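Local coordinates for protein succinate dehydrogenase subunit A (Mycolicibacterium smegmatis, PDB 7D6V) that probably oxidises succinate to fumarate at a bound FAD and passes the electrons on, through its partner subunits, toward quinone in the respiratory chain, at residues A56-V61 and I116-F121; F188-E193 and G533-I538; E244-H249 and P385-V390. All coordinates share one frame; numbering follows the deposited sequence.

Interaction 1. Residues A56-V61 and I116-F121; sequences AAMRNV and ISQRNF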
loop_
_atom_site.group_PDB
_atom_site.type_symbol
_atom_site.label_atom_id
_atom_site.label_comp_id
_atom_site.label_asym_id
_atom_site.label_seq_id
_atom_site.Cartn_x
_atom_site.Cartn_y
_atom_site.Cartn_z
ATOM N N ALA A 56 -10.015 16.018 12.948
ATOM C CA ALA A 56 -9.852 16.115 14.391
ATOM C C ALA A 56 -9.516 17.551 14.751
ATOM O O ALA A 56 -8.573 18.125 14.202
ATOM C CB ALA A 56 -8.756 15.169 14.891
ATOM N N ALA A 57 -10.280 18.124 15.681
ATOM C CA ALA A 57 -10.100 19.517 16.088
ATOM C C ALA A 57 -8.898 19.631 17.027
ATOM O O ALA A 57 -9.009 19.959 18.210
ATOM C CB ALA A 57 -11.369 20.050 16.736
ATOM N N MET A 58 -7.722 19.353 16.466
ATOM C CA MET A 58 -6.473 19.482 17.204
ATOM C C MET A 58 -5.985 20.921 17.291
ATOM O O MET A 58 -5.172 21.227 18.169
ATOM C CB MET A 58 -5.397 18.604 16.566
ATOM C CG MET A 58 -5.639 17.117 16.747
ATOM S SD MET A 58 -4.307 16.080 16.127
ATOM C CE MET A 58 -4.223 16.618 14.427
ATOM N N ARG A 59 -6.456 21.798 16.401
ATOM C CA ARG A 59 -6.136 23.227 16.402
ATOM C C ARG A 59 -4.666 23.496 16.097
ATOM O O ARG A 59 -4.122 24.522 16.506
ATOM C CB ARG A 59 -6.529 23.893 17.724
ATOM C CG ARG A 59 -7.997 23.770 18.067
ATOM C CD ARG A 59 -8.228 23.899 19.558
ATOM N NE ARG A 59 -8.184 25.287 20.002
ATOM C CZ ARG A 59 -7.493 25.714 21.055
ATOM N NH1 ARG A 59 -6.784 24.857 21.774
ATOM N NH2 ARG A 59 -7.510 26.994 21.389
ATOM N N ASN A 60 -4.013 22.588 15.371
ATOM C CA ASN A 60 -2.593 22.755 15.082
ATOM C C ASN A 60 -2.357 23.866 14.067
ATOM O O ASN A 60 -1.391 24.628 14.189
ATOM C CB ASN A 60 -2.000 21.443 14.576
ATOM C CG ASN A 60 -1.979 20.372 15.634
ATOM O OD1 ASN A 60 -2.068 20.658 16.825
ATOM N ND2 ASN A 60 -1.863 19.125 15.207
ATOM N N VAL A 61 -3.217 23.969 13.057
ATOM C CA VAL A 61 -3.024 24.970 12.013
ATOM C C VAL A 61 -3.521 26.332 12.478
ATOM O O VAL A 61 -2.762 27.306 12.514
ATOM C CB VAL A 61 -3.710 24.529 10.707
ATOM C CG1 VAL A 61 -3.750 25.679 9.719
ATOM C CG2 VAL A 61 -2.984 23.338 10.112
ATOM N N ILE A 116 1.232 17.924 14.193
ATOM C CA ILE A 116 0.628 17.189 13.088
ATOM C C ILE A 116 0.007 18.179 12.112
ATOM O O ILE A 116 -0.723 19.093 12.513
ATOM C CB ILE A 116 -0.413 16.185 13.607
ATOM C CG1 ILE A 116 0.260 15.120 14.472
ATOM C CG2 ILE A 116 -1.135 15.528 12.456
ATOM C CD1 ILE A 116 -0.690 14.077 15.001
ATOM N N SER A 117 0.302 18.005 10.827
ATOM C CA SER A 117 -0.217 18.887 9.793
ATOM C C SER A 117 -1.672 18.558 9.484
ATOM O O SER A 117 -2.072 17.391 9.471
ATOM C CB SER A 117 0.630 18.768 8.528
ATOM O OG SER A 117 0.289 19.768 7.587
ATOM N N GLN A 118 -2.465 19.598 9.232
ATOM C CA GLN A 118 -3.889 19.463 8.954
ATOM C C GLN A 118 -4.226 20.194 7.663
ATOM O O GLN A 118 -3.803 21.335 7.466
ATOM C CB GLN A 118 -4.727 20.015 10.110
ATOM C CG GLN A 118 -4.553 19.257 11.413
ATOM C CD GLN A 118 -5.304 19.889 12.563
ATOM O OE1 GLN A 118 -5.078 21.046 12.903
ATOM N NE2 GLN A 118 -6.203 19.130 13.170
ATOM N N ARG A 119 -4.985 19.538 6.791
ATOM C CA ARG A 119 -5.418 20.122 5.530
ATOM C C ARG A 119 -6.865 20.586 5.609
ATOM O O ARG A 119 -7.623 20.204 6.501
ATOM C CB ARG A 119 -5.270 19.126 4.378
ATOM C CG ARG A 119 -3.860 18.962 3.869
ATOM C CD ARG A 119 -3.822 18.060 2.651
ATOM N NE ARG A 119 -4.333 16.726 2.947
ATOM C CZ ARG A 119 -4.273 15.701 2.106
ATOM N NH1 ARG A 119 -3.715 15.852 0.915
ATOM N NH2 ARG A 119 -4.763 14.522 2.459
ATOM N N ASN A 120 -7.242 21.413 4.641
ATOM C CA ASN A 120 -8.616 21.856 4.486
ATOM C C ASN A 120 -9.371 20.913 3.561
ATOM O O ASN A 120 -8.796 20.309 2.652
ATOM C CB ASN A 120 -8.670 23.280 3.937
ATOM C CG ASN A 120 -9.673 24.141 4.667
ATOM O OD1 ASN A 120 -10.671 23.644 5.190
ATOM N ND2 ASN A 120 -9.411 25.441 4.717
ATOM N N PHE A 121 -10.673 20.783 3.807
ATOM C CA PHE A 121 -11.524 19.909 3.018
ATOM C C PHE A 121 -12.876 20.588 2.838
ATOM O O PHE A 121 -13.131 21.664 3.387
ATOM C CB PHE A 121 -11.652 18.530 3.675
ATOM C CG PHE A 121 -12.052 17.440 2.726
ATOM C CD1 PHE A 121 -11.109 16.838 1.915
ATOM C CD2 PHE A 121 -13.363 17.005 2.654
ATOM C CE1 PHE A 121 -11.467 15.836 1.041
ATOM C CE2 PHE A 121 -13.727 16.007 1.778
ATOM C CZ PHE A 121 -12.778 15.419 0.974
#
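Gln118 reaches across to the loop 56-61 with its amide leading, CG lying beside its own backbone N (chi1 -64°) and the chain running extended beyond it. OE1 thereby arrives in front of two consecutive backbone amides and accepts a weak hydrogen bond from each, from Asn60 N at 3.1 Å and from Val61 N at 3.5 Å. The NE2 branch points the other way, toward the start of the loop, and makes a further weak bond to Arg128 O. Asn60 returns the gesture at about a right angle: its ND2 donates to Ile116 O over 2.9 Å, arriving in the carbonyl plane on a lone pair, while the two side-chain amides are inclined at 45°. Side chain thus bonds to backbone in both directions, firmly only from Asn60. The setting is a small antiparallel sheet of the FAD-binding domain, in which strand 129-130 separates the outer strands 54-55 and 118-119; Gln118 links one outer strand to the loop that leaves the other, just past an inverse gamma turn centred on Ala57. Met58 closes the buried side. Its chain bends at the sulfur (chi3 -57°), which brings CE to 3.8 Å from Ile116 CG2 and 3.4 Å from Gln118 NE2, with Pro95 and Trp99 of helix 84-102 packed against it. On the outer side Val61 runs alongside Gln118 the opposite way, CG2 lying 3.8 Å from Gln118 CB.

Interaction 2. Residues F188-E193 and G533-I538; sequences FGYYRE and GWHLAI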
loop_
_atom_site.group_PDB
_atom_site.type_symbol
_atom_site.label_atom_id
_atom_site.label_comp_id
_atom_site.label_asym_id
_atom_site.label_seq_id
_atom_site.Cartn_x
_atom_site.Cartn_y
_atom_site.Cartn_z
ATOM N N PHE A 188 -19.655 -18.632 14.249
ATOM C CA PHE A 188 -19.350 -19.817 13.462
ATOM C C PHE A 188 -18.876 -19.392 12.080
ATOM O O PHE A 188 -19.471 -18.510 11.458
ATOM C CB PHE A 188 -20.581 -20.726 13.354
ATOM C CG PHE A 188 -20.373 -21.942 12.502
ATOM C CD1 PHE A 188 -19.865 -23.106 13.048
ATOM C CD2 PHE A 188 -20.700 -21.928 11.159
ATOM C CE1 PHE A 188 -19.680 -24.226 12.267
ATOM C CE2 PHE A 188 -20.511 -23.044 10.377
ATOM C CZ PHE A 188 -20.003 -24.193 10.933
ATOM N N GLY A 189 -17.806 -20.014 11.603
ATOM C CA GLY A 189 -17.286 -19.667 10.301
ATOM C C GLY A 189 -16.402 -20.762 9.752
ATOM O O GLY A 189 -16.358 -21.874 10.280
ATOM N N TYR A 190 -15.684 -20.429 8.685
ATOM C CA TYR A 190 -14.809 -21.385 8.027
ATOM C C TYR A 190 -13.478 -20.726 7.705
ATOM O O TYR A 190 -13.390 -19.507 7.546
ATOM C CB TYR A 190 -15.439 -21.943 6.738
ATOM C CG TYR A 190 -15.703 -20.895 5.682
ATOM C CD1 TYR A 190 -16.911 -20.222 5.636
ATOM C CD2 TYR A 190 -14.742 -20.578 4.732
ATOM C CE1 TYR A 190 -17.155 -19.264 4.679
ATOM C CE2 TYR A 190 -14.976 -19.620 3.776
ATOM C CZ TYR A 190 -16.186 -18.968 3.751
ATOM O OH TYR A 190 -16.429 -18.010 2.797
ATOM N N TYR A 191 -12.445 -21.554 7.606
ATOM C CA TYR A 191 -11.150 -21.112 7.111
ATOM C C TYR A 191 -11.167 -21.116 5.592
ATOM O O TYR A 191 -11.575 -22.100 4.972
ATOM C CB TYR A 191 -10.040 -22.026 7.621
ATOM C CG TYR A 191 -9.743 -21.899 9.094
ATOM C CD1 TYR A 191 -10.078 -22.913 9.977
ATOM C CD2 TYR A 191 -9.107 -20.777 9.597
ATOM C CE1 TYR A 191 -9.804 -22.808 11.318
ATOM C CE2 TYR A 191 -8.827 -20.664 10.939
ATOM C CZ TYR A 191 -9.176 -21.683 11.794
ATOM O OH TYR A 191 -8.897 -21.575 13.134
ATOM N N ARG A 192 -10.725 -20.013 4.988
ATOM C CA ARG A 192 -10.676 -19.958 3.532
ATOM C C ARG A 192 -9.706 -20.988 2.976
ATOM O O ARG A 192 -10.008 -21.660 1.987
ATOM C CB ARG A 192 -10.291 -18.558 3.061
ATOM C CG ARG A 192 -11.338 -17.498 3.306
ATOM C CD ARG A 192 -10.994 -16.232 2.549
ATOM N NE ARG A 192 -11.363 -16.328 1.143
ATOM C CZ ARG A 192 -10.826 -15.594 0.176
ATOM N NH1 ARG A 192 -9.888 -14.705 0.460
ATOM N NH2 ARG A 192 -11.226 -15.751 -1.076
ATOM N N GLU A 193 -8.548 -21.149 3.617
ATOM C CA GLU A 193 -7.494 -21.996 3.064
ATOM C C GLU A 193 -7.933 -23.452 2.964
ATOM O O GLU A 193 -7.702 -24.112 1.946
ATOM C CB GLU A 193 -6.234 -21.876 3.918
ATOM C CG GLU A 193 -5.238 -22.998 3.704
ATOM C CD GLU A 193 -4.149 -23.016 4.751
ATOM O OE1 GLU A 193 -4.253 -22.245 5.727
ATOM O OE2 GLU A 193 -3.187 -23.795 4.596
ATOM N N GLY A 533 -15.763 -19.724 -5.654
ATOM C CA GLY A 533 -17.153 -19.847 -6.059
ATOM C C GLY A 533 -18.056 -20.189 -4.891
ATOM O O GLY A 533 -19.154 -19.642 -4.756
ATOM N N TRP A 534 -17.592 -21.083 -4.020
ATOM C CA TRP A 534 -18.312 -21.391 -2.790
ATOM C C TRP A 534 -18.415 -20.163 -1.893
ATOM O O TRP A 534 -19.470 -19.897 -1.302
ATOM C CB TRP A 534 -17.602 -22.545 -2.081
ATOM C CG TRP A 534 -18.165 -22.942 -0.760
ATOM C CD1 TRP A 534 -19.476 -23.067 -0.430
ATOM C CD2 TRP A 534 -17.420 -23.297 0.408
ATOM N NE1 TRP A 534 -19.599 -23.466 0.876
ATOM C CE2 TRP A 534 -18.349 -23.615 1.413
ATOM C CE3 TRP A 534 -16.056 -23.375 0.703
ATOM C CZ2 TRP A 534 -17.961 -24.001 2.693
ATOM C CZ3 TRP A 534 -15.674 -23.756 1.975
ATOM C CH2 TRP A 534 -16.622 -24.065 2.953
ATOM N N HIS A 535 -17.329 -19.394 -1.790
ATOM C CA HIS A 535 -17.342 -18.184 -0.976
ATOM C C HIS A 535 -18.335 -17.164 -1.518
ATOM O O HIS A 535 -19.051 -16.513 -0.748
ATOM C CB HIS A 535 -15.937 -17.588 -0.915
ATOM C CG HIS A 535 -14.887 -18.555 -0.466
ATOM N ND1 HIS A 535 -13.543 -18.355 -0.697
ATOM C CD2 HIS A 535 -14.982 -19.729 0.202
ATOM C CE1 HIS A 535 -12.856 -19.366 -0.194
ATOM N NE2 HIS A 535 -13.706 -20.211 0.358
ATOM N N LEU A 536 -18.386 -17.006 -2.841
ATOM C CA LEU A 536 -19.355 -16.099 -3.446
ATOM C C LEU A 536 -20.781 -16.577 -3.207
ATOM O O LEU A 536 -21.678 -15.769 -2.933
ATOM C CB LEU A 536 -19.074 -15.962 -4.941
ATOM C CG LEU A 536 -19.924 -14.955 -5.712
ATOM C CD1 LEU A 536 -19.854 -13.589 -5.057
ATOM C CD2 LEU A 536 -19.475 -14.884 -7.153
ATOM N N ALA A 537 -21.010 -17.887 -3.312
ATOM C CA ALA A 537 -22.336 -18.431 -3.041
ATOM C C ALA A 537 -22.757 -18.163 -1.604
ATOM O O ALA A 537 -23.938 -17.928 -1.329
ATOM C CB ALA A 537 -22.358 -19.928 -3.334
ATOM N N ILE A 538 -21.807 -18.207 -0.670
ATOM C CA ILE A 538 -22.134 -17.900 0.719
ATOM C C ILE A 538 -22.426 -16.411 0.892
ATOM O O ILE A 538 -23.385 -16.032 1.570
ATOM C CB ILE A 538 -21.005 -18.373 1.651
ATOM C CG1 ILE A 538 -20.896 -19.895 1.621
ATOM C CG2 ILE A 538 -21.249 -17.901 3.072
ATOM C CD1 ILE A 538 -19.611 -20.414 2.214
#
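Tyr190 projects from the strand toward the helix and meets three side chains, Trp534, His535 and Ile538, all on the same side of its ring plane. With Trp534 and His535 it forms an aromatic cluster. Trp534 leans in with the far corner of its indole: CH2 stands above one face of the tyrosine ring, offset toward the rim, and the two six-membered rings are inclined at 32° with centroids 4.9 Å apart. His535 is closer to parallel, at 26°, yet slid so far along that the rings barely overlap; its CD2 approaches the phenolic end, 3.4 Å from Tyr190 OH and 3.6 Å from Tyr190 CE2. Ile538 points back against the tyrosine and sets CD1 3.7 Å from Tyr190 CE1, the same methyl lying over a face of the Trp534 indole, so that one aliphatic tip serves two rings. A chi1 of 62°, which places CG between the backbone N and the carbonyl carbon, is the rotation that aims the phenol at this group. Arg192 adds a polar flank. Its chain bends at chi3 and presents the NE and NH2 edge of the guanidinium to His535, both nitrogens lying 3.5 Å from His535 ND1, with the two planes far from parallel. The strand 188-191 and the helix 533-538 run nearly antiparallel, their axes 12.0 Å apart, and the contact joins the FAD-binding part of the chain to its C-terminal part. Strand 184-191 is flanked in its sheet by 172-179 and 197-200, while from helix 532-556 Trp534 NE1 donates to Val468 O, near the end of helix 458-469, and the ring of Phe472 also meets the indole.

Interaction 3. Residues E244-H249 and P385-V390; sequences EFIQFH and PTCHYV. With FAD (flavin-adenine dinucleotide), chain D.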
loop_
_atom_site.group_PDB
_atom_site.type_symbol
_atom_site.label_atom_id
_atom_site.label_comp_id
_atom_site.label_asym_id
_atom_site.label_seq_id
_atom_site.Cartn_x
_atom_site.Cartn_y
_atom_site.Cartn_z
ATOM N N GLU A 244 -31.233 3.467 3.285
ATOM C CA GLU A 244 -31.479 4.149 2.024
ATOM C C GLU A 244 -30.477 5.257 1.745
ATOM O O GLU A 244 -30.556 5.891 0.690
ATOM C CB GLU A 244 -32.895 4.730 2.009
ATOM C CG GLU A 244 -33.113 5.869 2.988
ATOM C CD GLU A 244 -33.504 5.396 4.375
ATOM O OE1 GLU A 244 -32.930 4.402 4.860
ATOM O OE2 GLU A 244 -34.391 6.023 4.987
ATOM N N PHE A 245 -29.545 5.507 2.655
ATOM C CA PHE A 245 -28.591 6.601 2.525
ATOM C C PHE A 245 -27.249 6.016 2.112
ATOM O O PHE A 245 -26.493 5.508 2.942
ATOM C CB PHE A 245 -28.503 7.387 3.826
ATOM C CG PHE A 245 -29.722 8.203 4.104
ATOM C CD1 PHE A 245 -30.606 7.833 5.094
ATOM C CD2 PHE A 245 -29.994 9.331 3.357
ATOM C CE1 PHE A 245 -31.733 8.574 5.338
ATOM C CE2 PHE A 245 -31.117 10.079 3.600
ATOM C CZ PHE A 245 -31.987 9.702 4.591
ATOM N N ILE A 246 -26.959 6.095 0.819
ATOM C CA ILE A 246 -25.729 5.578 0.239
ATOM C C ILE A 246 -25.065 6.712 -0.520
ATOM O O ILE A 246 -25.725 7.426 -1.281
ATOM C CB ILE A 246 -26.001 4.379 -0.688
ATOM C CG1 ILE A 246 -26.474 3.178 0.127
ATOM C CG2 ILE A 246 -24.763 4.028 -1.489
ATOM C CD1 ILE A 246 -26.908 2.014 -0.713
ATOM N N GLN A 247 -23.767 6.888 -0.303
ATOM C CA GLN A 247 -23.021 7.903 -1.027
ATOM C C GLN A 247 -22.692 7.396 -2.423
ATOM O O GLN A 247 -22.118 6.313 -2.585
ATOM C CB GLN A 247 -21.751 8.280 -0.274
ATOM C CG GLN A 247 -21.115 9.558 -0.775
ATOM C CD GLN A 247 -20.318 10.265 0.290
ATOM O OE1 GLN A 247 -20.876 10.888 1.191
ATOM N NE2 GLN A 247 -19.001 10.159 0.204
ATOM N N PHE A 248 -23.086 8.164 -3.429
ATOM C CA PHE A 248 -22.719 7.911 -4.811
ATOM C C PHE A 248 -21.912 9.091 -5.320
ATOM O O PHE A 248 -22.325 10.244 -5.159
ATOM C CB PHE A 248 -23.947 7.724 -5.697
ATOM C CG PHE A 248 -24.751 6.497 -5.394
ATOM C CD1 PHE A 248 -25.877 6.574 -4.598
ATOM C CD2 PHE A 248 -24.408 5.276 -5.941
ATOM C CE1 PHE A 248 -26.627 5.453 -4.329
ATOM C CE2 PHE A 248 -25.156 4.150 -5.676
ATOM C CZ PHE A 248 -26.267 4.240 -4.871
ATOM N N HIS A 249 -20.788 8.812 -5.911
ATOM C CA HIS A 249 -20.117 9.872 -6.647
ATOM C C HIS A 249 -20.578 9.854 -8.099
ATOM O O HIS A 249 -20.491 8.811 -8.755
ATOM C CB HIS A 249 -18.608 9.718 -6.576
ATOM C CG HIS A 249 -17.862 10.937 -7.011
ATOM N ND1 HIS A 249 -18.009 12.159 -6.392
ATOM C CD2 HIS A 249 -16.965 11.125 -8.007
ATOM C CE1 HIS A 249 -17.236 13.048 -6.989
ATOM N NE2 HIS A 249 -16.591 12.446 -7.971
ATOM N N PRO A 385 -21.870 7.143 -12.527
ATOM C CA PRO A 385 -22.150 7.042 -11.087
ATOM C C PRO A 385 -21.522 5.806 -10.455
ATOM O O PRO A 385 -21.568 4.707 -11.011
ATOM C CB PRO A 385 -23.680 6.980 -11.030
ATOM C CG PRO A 385 -24.135 7.581 -12.311
ATOM C CD PRO A 385 -23.103 7.204 -13.324
ATOM N N THR A 386 -20.952 5.994 -9.265
ATOM C CA THR A 386 -20.254 4.929 -8.554
ATOM C C THR A 386 -20.640 4.933 -7.081
ATOM O O THR A 386 -20.689 5.990 -6.448
ATOM C CB THR A 386 -18.730 5.066 -8.723
ATOM O OG1 THR A 386 -18.066 3.970 -8.085
ATOM C CG2 THR A 386 -18.216 6.379 -8.157
ATOM N N CYS A 387 -20.935 3.750 -6.545
ATOM C CA CYS A 387 -21.244 3.596 -5.129
ATOM C C CYS A 387 -19.965 3.662 -4.304
ATOM O O CYS A 387 -18.990 2.970 -4.609
ATOM C CB CYS A 387 -21.964 2.269 -4.893
ATOM S SG CYS A 387 -22.408 1.928 -3.181
ATOM N N HIS A 388 -19.960 4.494 -3.263
ATOM C CA HIS A 388 -18.761 4.714 -2.468
ATOM C C HIS A 388 -18.919 4.305 -1.012
ATOM O O HIS A 388 -18.104 3.531 -0.498
ATOM C CB HIS A 388 -18.355 6.193 -2.551
ATOM C CG HIS A 388 -17.043 6.499 -1.904
ATOM N ND1 HIS A 388 -15.874 5.860 -2.256
ATOM C CD2 HIS A 388 -16.713 7.374 -0.927
ATOM C CE1 HIS A 388 -14.882 6.329 -1.523
ATOM N NE2 HIS A 388 -15.364 7.249 -0.708
ATOM N N TYR A 389 -19.948 4.799 -0.329
ATOM C CA TYR A 389 -20.071 4.649 1.111
ATOM C C TYR A 389 -21.535 4.454 1.467
ATOM O O TYR A 389 -22.425 4.955 0.779
ATOM C CB TYR A 389 -19.506 5.880 1.836
ATOM C CG TYR A 389 -19.396 5.757 3.338
ATOM C CD1 TYR A 389 -20.424 6.179 4.168
ATOM C CD2 TYR A 389 -18.250 5.250 3.926
ATOM C CE1 TYR A 389 -20.318 6.081 5.537
ATOM C CE2 TYR A 389 -18.139 5.146 5.292
ATOM C CZ TYR A 389 -19.175 5.561 6.093
ATOM O OH TYR A 389 -19.063 5.460 7.458
ATOM N N VAL A 390 -21.781 3.721 2.547
ATOM C CA VAL A 390 -23.127 3.532 3.072
ATOM C C VAL A 390 -23.189 4.174 4.453
ATOM O O VAL A 390 -22.407 3.829 5.346
ATOM C CB VAL A 390 -23.534 2.046 3.105
ATOM C CG1 VAL A 390 -22.564 1.207 3.929
ATOM C CG2 VAL A 390 -24.951 1.898 3.625
HETATM P PA FAD D . -12.690 -2.069 6.863
HETATM O O1A FAD D . -11.362 -1.848 7.486
HETATM O O2A FAD D . -12.947 -1.556 5.499
HETATM O O5B FAD D . -12.916 -3.648 6.797
HETATM C C5B FAD D . -13.705 -4.371 7.724
HETATM C C4B FAD D . -13.014 -5.675 8.083
HETATM O O4B FAD D . -13.977 -6.683 8.370
HETATM C C3B FAD D . -12.151 -6.245 6.983
HETATM O O3B FAD D . -10.946 -6.692 7.585
HETATM C C2B FAD D . -12.909 -7.451 6.493
HETATM O O2B FAD D . -12.055 -8.472 5.992
HETATM C C1B FAD D . -13.605 -7.900 7.743
HETATM N N9A FAD D . -14.792 -8.711 7.431
HETATM C C8A FAD D . -15.834 -8.343 6.688
HETATM N N7A FAD D . -16.742 -9.332 6.615
HETATM C C5A FAD D . -16.273 -10.363 7.324
HETATM C C6A FAD D . -16.723 -11.721 7.666
HETATM N N6A FAD D . -17.896 -12.200 7.223
HETATM N N1A FAD D . -15.925 -12.470 8.434
HETATM C C2A FAD D . -14.755 -12.021 8.897
HETATM N N3A FAD D . -14.286 -10.805 8.626
HETATM C C4A FAD D . -14.987 -9.947 7.862
HETATM N N1 FAD D . -12.951 7.827 4.367
HETATM C C2 FAD D . -12.354 8.984 4.715
HETATM O O2 FAD D . -12.667 9.508 5.788
HETATM N N3 FAD D . -11.443 9.595 3.957
HETATM C C4 FAD D . -11.058 9.100 2.789
HETATM O O4 FAD D . -10.210 9.685 2.103
HETATM C C4X FAD D . -11.657 7.839 2.323
HETATM N N5 FAD D . -11.311 7.283 1.152
HETATM C C5X FAD D . -11.873 6.130 0.760
HETATM C C6 FAD D . -11.502 5.568 -0.451
HETATM C C7 FAD D . -12.078 4.383 -0.866
HETATM C C7M FAD D . -11.687 3.766 -2.175
HETATM C C8 FAD D . -13.087 3.717 -0.017
HETATM C C8M FAD D . -13.712 2.430 -0.467
HETATM C C9 FAD D . -13.459 4.270 1.193
HETATM C C9A FAD D . -12.886 5.455 1.607
HETATM N N10 FAD D . -13.262 6.018 2.829
HETATM C C10 FAD D . -12.654 7.216 3.210
HETATM C "C1'" FAD D . -14.245 5.368 3.688
HETATM C "C2'" FAD D . -13.529 4.682 4.846
HETATM O "O2'" FAD D . -12.287 4.140 4.404
HETATM C "C3'" FAD D . -14.331 3.530 5.423
HETATM O "O3'" FAD D . -15.518 4.051 6.005
HETATM C "C4'" FAD D . -13.535 2.810 6.500
HETATM O "O4'" FAD D . -12.347 2.272 5.939
HETATM C "C5'" FAD D . -14.313 1.673 7.133
HETATM O "O5'" FAD D . -13.412 0.952 7.960
HETATM P P FAD D . -13.855 -0.308 8.831
HETATM O O1P FAD D . -12.784 -0.541 9.835
HETATM O O2P FAD D . -15.250 -0.117 9.309
HETATM O O3P FAD D . -13.883 -1.535 7.791
#
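His388 and Gln247 run alongside each other in one direction, amide and imidazole planes only 13° apart, and the imidazole turns its far edge toward FAD. That edge stands over the face of the flavin's benzenoid ring: His388 CE1 is 3.5 Å from FAD C7, and NE2 lies above the inner carbons of the same ring. Tyr389 also meets the cofactor edge-on, its CE2 directed at O3' of the ribityl chain, while Arg423 makes a cation-pi contact with the phenol. The third ring, Phe248, faces away from FAD; over one of its faces, toward the rim, sits Ile246 CG2, and Cys387 packs obliquely with SG 5.0 Å from the ring centroid and 3.6 Å from Ile246 CG2. The backbone behind this division is an antiparallel strand pair with a classic beta bulge. Gln247 O faces two residues at once, taking a hydrogen bond from His388 N at 2.9 Å and a weak one from Tyr389 N at 3.5 Å, and Gln247 N donates in return to Tyr389 O. The extra residue lets His388 and Tyr389, neighbours in sequence, both extend toward the flavin, each with CG opposite its backbone N (chi1 -173° and -172°). Beyond the bulge the register is regular again: His249 and Thr386 form a hydrogen-bonded pair, His249 N to Thr386 O and Thr386 N to His249 O both 2.9 Å. Ser220 OG, a second-shell partner, bonds to His388 ND1; His249 NE2 separately bonds to Val264 O. On the face that carries Phe248 and Cys387, Ile246 CG1 packs 4.0 Å from Val390 CG2, and Val550 of helix 532-556 touches Ile246.

How the interactions relate
The three contacts lie at different distances from one extended cofactor, and only interaction 3 touches it. It does so at the flavin and ribityl chain; Tyr190 of interaction 2 comes within about 7 Å of FAD at the adenine end, and the side chain of Ala56 in interaction 1 stays about 11 Å away. Interactions 1 and 2 lie on opposite sides of the chain's centre, their own centres 42 Å apart. Interaction 3 is 27 Å from each by centres, and its nearest atoms come within about 8 Å of interaction 1. In sequence it is nested inside the loop closed by interaction 2, and helix 532-556 supplies one segment of interaction 2 and, farther along, touches Ile246 of interaction 3.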